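Local coordinates for protein (S)-ureidoglycine--glyoxylate transaminase (Bacillus subtilis, PDB 3ISL) that transfers the amino group of (S)-ureidoglycine to glyoxylate, giving oxalurate and glycine in purine catabolism, with pyridoxal 5'-phosphate as cofactor, at residues P137-M142 against D166-V171; I158-R163 against E186-A191. One frame throughout, in Å; residues are numbered along the deposited sequence.

How the contacts relate
The two contacts lie side by side, centres about 8 Å apart, in the part of the class-V aminotransferase fold built on a mixed sheet of seven strands. Along the chain their segments alternate: strand 139-143 comes first, then helix 156-164, strand 168-172 and the loop leading into strand 191-193. Contact 1 pairs two neighbouring parallel strands; contact 2 sets the helix that connects them against the loop that follows. The two meet: the Asp190 carboxylate reaches the backbone of strand 168-172, and Val140 CG1 packs on Cys162 SG. Strand, helix and strand thus form a beta-alpha-beta crossover, strand 191-193 next in a sheet bordering the cofactor: the Val171 side chain is about 9 Å from it.

Contact 1: residues P137-M142 against D166-V171; sequences PKIVAM and DALFIV
Strands 139-142 and 168-171 run parallel at 17° with axes 4.7 Å apart, joined by a ladder in which Leu168 N donates to Lys138 O, Val140 N to Leu168 O, Ile170 N to Val140 O and Met142 N to Ile170 O. The bond from Ile170 N to Val140 O is 2.8 Å long and nearly straight at hydrogen, 172°. Weaker CA-H...O contacts run alongside, among them Ala141 CA to Ile170 O at 3.2 Å.

Side chains alternate between the two faces. On one, Ile139 CG2 meets the Ile170 tip, CD1, at 3.6 Å, the two chains slanting across each other. Ile170 carries CG1 beside its own backbone N, and CD1 extends from there to the Ile139 methyl. Leu168 shares this face, and helix 71-82 covers it through Val78 and Val82.

On the other face, Phe169 has CG anti to the backbone N (chi1 -176°), which lays the ring beside Val140: CD1 is 4.0 Å from Val140 CG2, while Val140 O sits at the ring edge. Val171 CG2 rests on one face of the ring, offset toward the rim. Nearer the strand starts, Ala167 CB touches Val140 CG1 at 3.8 Å, and helix 156-164 packs here with Ile158 and Cys162.

Lys138 sends its amine to Asp87, and Asp166, closing a Schellman motif, pairs with Arg214. The four N-H...O bonds satisfy their backbone groups between the strands, while apolar side chains pack on both faces, as befits an interior parallel pair of this sheet.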
loop_
_atom_site.group_PDB
_atom_site.type_symbol
_atom_site.label_atom_id
_atom_site.label_comp_id
_atom_site.label_asym_id
_atom_site.label_seq_id
_atom_site.Cartn_x
_atom_site.Cartn_y
_atom_site.Cartn_z
ATOM N N PRO A 137 5.335 31.516 -3.991
ATOM C CA PRO A 137 4.656 30.283 -4.388
ATOM C C PRO A 137 3.488 29.952 -3.453
ATOM O O PRO A 137 3.510 30.294 -2.252
ATOM C CB PRO A 137 5.776 29.242 -4.244
ATOM C CG PRO A 137 6.516 29.720 -3.074
ATOM C CD PRO A 137 6.574 31.237 -3.253
ATOM N N LYS A 138 2.473 29.276 -3.960
ATOM C CA LYS A 138 1.473 28.693 -3.050
ATOM C C LYS A 138 2.178 27.634 -2.142
ATOM O O LYS A 138 1.864 27.469 -0.943
ATOM C CB LYS A 138 0.292 28.076 -3.862
ATOM C CG LYS A 138 -0.718 27.320 -3.033
ATOM C CD LYS A 138 -1.882 26.750 -3.903
ATOM C CE LYS A 138 -2.971 26.136 -3.076
ATOM N NZ LYS A 138 -4.012 25.517 -3.955
ATOM N N ILE A 139 3.150 26.946 -2.714
ATOM C CA ILE A 139 3.730 25.782 -2.049
ATOM C C ILE A 139 5.252 25.765 -2.188
ATOM O O ILE A 139 5.802 26.014 -3.298
ATOM C CB ILE A 139 3.242 24.457 -2.689
ATOM C CG1 ILE A 139 1.722 24.361 -2.552
ATOM C CG2 ILE A 139 4.009 23.194 -2.058
ATOM C CD1 ILE A 139 1.124 23.540 -3.546
ATOM N N VAL A 140 5.918 25.461 -1.072
ATOM C CA VAL A 140 7.297 25.045 -1.173
ATOM C C VAL A 140 7.471 23.634 -0.681
ATOM O O VAL A 140 7.046 23.283 0.419
ATOM C CB VAL A 140 8.335 26.112 -0.675
ATOM C CG1 VAL A 140 7.738 27.462 -0.213
ATOM C CG2 VAL A 140 9.583 25.572 0.028
ATOM N N ALA A 141 8.041 22.812 -1.573
ATOM C CA ALA A 141 8.150 21.378 -1.358
ATOM C C ALA A 141 9.609 21.059 -1.268
ATOM O O ALA A 141 10.380 21.428 -2.159
ATOM C CB ALA A 141 7.493 20.570 -2.526
ATOM N N MET A 142 9.991 20.309 -0.248
ATOM C CA MET A 142 11.398 20.022 -0.065
ATOM C C MET A 142 11.702 18.694 0.664
ATOM O O MET A 142 10.931 18.272 1.509
ATOM C CB MET A 142 11.984 21.158 0.763
ATOM C CG MET A 142 13.414 21.449 0.462
ATOM S SD MET A 142 13.910 22.796 1.574
ATOM C CE MET A 142 15.670 22.538 1.434
ATOM N N ASP A 166 2.998 33.180 3.494
ATOM C CA ASP A 166 1.744 32.461 3.281
ATOM C C ASP A 166 1.905 31.439 2.161
ATOM O O ASP A 166 1.034 31.268 1.328
ATOM C CB ASP A 166 0.570 33.456 3.074
ATOM C CG ASP A 166 -0.842 32.802 3.288
ATOM O OD1 ASP A 166 -0.990 31.769 4.020
ATOM O OD2 ASP A 166 -1.797 33.377 2.696
ATOM N N ALA A 167 3.042 30.741 2.151
ATOM C CA ALA A 167 3.216 29.488 1.382
ATOM C C ALA A 167 3.051 28.237 2.288
ATOM O O ALA A 167 3.384 28.283 3.493
ATOM C CB ALA A 167 4.625 29.465 0.691
ATOM N N LEU A 168 2.608 27.112 1.694
ATOM C CA LEU A 168 2.582 25.848 2.397
ATOM C C LEU A 168 3.914 25.146 2.311
ATOM O O LEU A 168 4.424 24.928 1.217
ATOM C CB LEU A 168 1.468 24.935 1.861
ATOM C CG LEU A 168 0.131 25.670 1.725
ATOM C CD1 LEU A 168 -0.780 24.767 0.890
ATOM C CD2 LEU A 168 -0.449 25.929 3.169
ATOM N N PHE A 169 4.502 24.831 3.454
ATOM C CA PHE A 169 5.814 24.187 3.443
ATOM C C PHE A 169 5.586 22.684 3.601
ATOM O O PHE A 169 5.136 22.253 4.650
ATOM C CB PHE A 169 6.636 24.754 4.616
ATOM C CG PHE A 169 8.054 24.257 4.701
ATOM C CD1 PHE A 169 8.786 23.953 3.573
ATOM C CD2 PHE A 169 8.696 24.253 5.929
ATOM C CE1 PHE A 169 10.085 23.589 3.650
ATOM C CE2 PHE A 169 10.029 23.897 6.037
ATOM C CZ PHE A 169 10.734 23.585 4.887
ATOM N N ILE A 170 5.859 21.907 2.547
ATOM C CA ILE A 170 5.551 20.470 2.521
ATOM C C ILE A 170 6.873 19.743 2.447
ATOM O O ILE A 170 7.637 19.973 1.525
ATOM C CB ILE A 170 4.621 20.137 1.336
ATOM C CG1 ILE A 170 3.262 20.861 1.560
ATOM C CG2 ILE A 170 4.409 18.553 1.147
ATOM C CD1 ILE A 170 2.537 21.036 0.351
ATOM N N VAL A 171 7.119 18.869 3.419
ATOM C CA VAL A 171 8.432 18.302 3.620
ATOM C C VAL A 171 8.431 16.783 3.450
ATOM O O VAL A 171 7.617 16.115 3.991
ATOM C CB VAL A 171 9.048 18.725 5.028
ATOM C CG1 VAL A 171 10.325 17.915 5.321
ATOM C CG2 VAL A 171 9.421 20.229 5.026
#

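Contact 2: residues I158-R163 against E186-A191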
loop_
_atom_site.group_PDB
_atom_site.type_symbol
_atom_site.label_atom_id
_atom_site.label_comp_id
_atom_site.label_asym_id
_atom_site.label_seq_id
_atom_site.Cartn_x
_atom_site.Cartn_y
_atom_site.Cartn_z
ATOM N N ILE A 158 13.537 28.214 6.696
ATOM C CA ILE A 158 12.719 28.095 5.491
ATOM C C ILE A 158 11.216 28.056 5.843
ATOM O O ILE A 158 10.435 28.788 5.286
ATOM C CB ILE A 158 13.155 26.862 4.654
ATOM C CG1 ILE A 158 14.516 27.170 4.038
ATOM C CG2 ILE A 158 12.061 26.554 3.506
ATOM C CD1 ILE A 158 15.265 25.917 3.533
ATOM N N GLY A 159 10.840 27.236 6.801
ATOM C CA GLY A 159 9.460 27.211 7.287
ATOM C C GLY A 159 8.982 28.541 7.846
ATOM O O GLY A 159 7.872 28.970 7.545
ATOM N N GLU A 160 9.823 29.221 8.611
ATOM C CA GLU A 160 9.492 30.574 9.062
ATOM C C GLU A 160 9.205 31.549 7.936
ATOM O O GLU A 160 8.238 32.342 8.027
ATOM C CB GLU A 160 10.561 31.118 10.015
ATOM C CG GLU A 160 10.162 30.581 11.398
ATOM C CD GLU A 160 11.240 30.594 12.418
ATOM O OE1 GLU A 160 12.418 30.876 12.086
ATOM O OE2 GLU A 160 10.876 30.310 13.589
ATOM N N ALA A 161 9.970 31.471 6.854
ATOM C CA ALA A 161 9.706 32.391 5.726
ATOM C C ALA A 161 8.385 31.956 5.040
ATOM O O ALA A 161 7.656 32.809 4.576
ATOM C CB ALA A 161 10.882 32.393 4.723
ATOM N N CYS A 162 8.090 30.647 4.996
ATOM C CA CYS A 162 6.894 30.115 4.261
ATOM C C CYS A 162 5.662 30.631 4.969
ATOM O O CYS A 162 4.762 31.164 4.327
ATOM C CB CYS A 162 6.854 28.568 4.192
ATOM S SG CYS A 162 8.059 27.856 3.041
ATOM N N ARG A 163 5.671 30.569 6.300
ATOM C CA ARG A 163 4.566 31.071 7.120
ATOM C C ARG A 163 4.293 32.601 6.904
ATOM O O ARG A 163 3.163 33.026 6.699
ATOM C CB ARG A 163 4.854 30.754 8.623
ATOM C CG ARG A 163 3.642 30.926 9.585
ATOM C CD ARG A 163 2.452 29.962 9.239
ATOM N NE ARG A 163 2.855 28.539 9.128
ATOM C CZ ARG A 163 2.796 27.618 10.114
ATOM N NH1 ARG A 163 2.346 27.915 11.333
ATOM N NH2 ARG A 163 3.176 26.377 9.884
ATOM N N GLU A 186 7.649 23.308 15.575
ATOM C CA GLU A 186 8.737 24.260 15.762
ATOM C C GLU A 186 9.298 24.809 14.446
ATOM O O GLU A 186 9.730 25.950 14.406
ATOM C CB GLU A 186 9.880 23.635 16.560
ATOM C CG GLU A 186 9.756 23.978 18.003
ATOM C CD GLU A 186 10.964 23.523 18.856
ATOM O OE1 GLU A 186 10.713 22.710 19.796
ATOM O OE2 GLU A 186 12.130 23.953 18.556
ATOM N N TRP A 187 9.301 23.998 13.383
ATOM C CA TRP A 187 9.931 24.428 12.143
ATOM C C TRP A 187 8.911 24.990 11.167
ATOM O O TRP A 187 9.242 25.263 10.019
ATOM C CB TRP A 187 10.719 23.265 11.533
ATOM C CG TRP A 187 11.862 22.819 12.375
ATOM C CD1 TRP A 187 12.418 23.468 13.449
ATOM C CD2 TRP A 187 12.629 21.621 12.194
ATOM N NE1 TRP A 187 13.469 22.759 13.931
ATOM C CE2 TRP A 187 13.634 21.622 13.183
ATOM C CE3 TRP A 187 12.552 20.554 11.298
ATOM C CZ2 TRP A 187 14.569 20.552 13.340
ATOM C CZ3 TRP A 187 13.492 19.496 11.430
ATOM C CH2 TRP A 187 14.501 19.529 12.444
ATOM N N LYS A 188 7.653 25.117 11.620
ATOM C CA LYS A 188 6.588 25.702 10.854
ATOM C C LYS A 188 6.441 24.921 9.548
ATOM O O LYS A 188 6.304 25.494 8.464
ATOM C CB LYS A 188 6.855 27.197 10.545
ATOM C CG LYS A 188 7.120 28.121 11.774
ATOM C CD LYS A 188 6.032 28.136 12.816
ATOM C CE LYS A 188 5.956 29.492 13.549
ATOM N NZ LYS A 188 7.291 29.861 14.050
ATOM N N ILE A 189 6.502 23.614 9.668
ATOM C CA ILE A 189 6.151 22.725 8.563
ATOM C C ILE A 189 4.639 22.560 8.538
ATOM O O ILE A 189 3.988 22.243 9.579
ATOM C CB ILE A 189 6.869 21.348 8.726
ATOM C CG1 ILE A 189 8.389 21.542 8.698
ATOM C CG2 ILE A 189 6.324 20.279 7.720
ATOM C CD1 ILE A 189 9.217 20.170 8.976
ATOM N N ASP A 190 4.078 22.788 7.356
ATOM C CA ASP A 190 2.641 22.668 7.160
ATOM C C ASP A 190 2.160 21.246 6.868
ATOM O O ASP A 190 1.058 20.861 7.280
ATOM C CB ASP A 190 2.187 23.642 6.060
ATOM C CG ASP A 190 2.513 25.086 6.380
ATOM O OD1 ASP A 190 1.880 25.606 7.333
ATOM O OD2 ASP A 190 3.378 25.692 5.664
ATOM N N ALA A 191 2.943 20.484 6.112
ATOM C CA ALA A 191 2.691 19.094 5.919
ATOM C C ALA A 191 3.995 18.350 5.871
ATOM O O ALA A 191 5.009 18.856 5.280
ATOM C CB ALA A 191 1.836 18.835 4.600
HETATM O O HOH W 1 4.707 27.626 7.120
HETATM O O HOH W 2 3.309 23.688 11.761
#
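Arg163 on the helix reaches the loop 186-191 with its guanidinium, and NH2 forms a salt bridge of 3.0 Å with Asp190 OD1. The guanidinium and carboxylate planes are turned 39° apart, and the close contact is a single one, NH2 to OD1. Lys188 CB lies over one guanidinium face, offset toward the rim and 3.8 Å from NH2. The side chain gets there with CG anti to the backbone N (chi1 -167°), then bends at chi2 and chi3.

Two waters complete the link. Water 1 accepts from Arg163 NE at 2.9 Å and lies within hydrogen-bonding distance of two acceptors, Lys188 O and Asp190 OD2, the latter at 2.8 Å. Water 2 sits in the guanidinium plane, taking a longer bond from NH2 and lying 2.7 Å from Ile189 O. Asp190 is well supplied with donors besides: OD1 also receives Asn212 ND2, and OD2 takes the backbone N of Phe169 and a salt bridge from Arg214. An alanine at Arg163 would remove the guanidinium and is likely to leave Asp190 OD1 without this charged partner and both waters without the N-H groups it offers them.

At the outer end Glu160 OE2 and Lys188 NZ make a long salt bridge of 3.6 Å; the carboxylate has a second partner in Lys156. Gly159 has no side chain, and its CA comes directly against Trp187 O in a CA-H...O contact of 3.4 Å.

Helix 156-164 lies between helix 125-135, which Ile158, Ala161 and Cys162 touch, and this loop. Ile158 and Cys162 of the helix, and Ile189 just ahead of strand 191-193, all pack on Phe169 of strand 168-172.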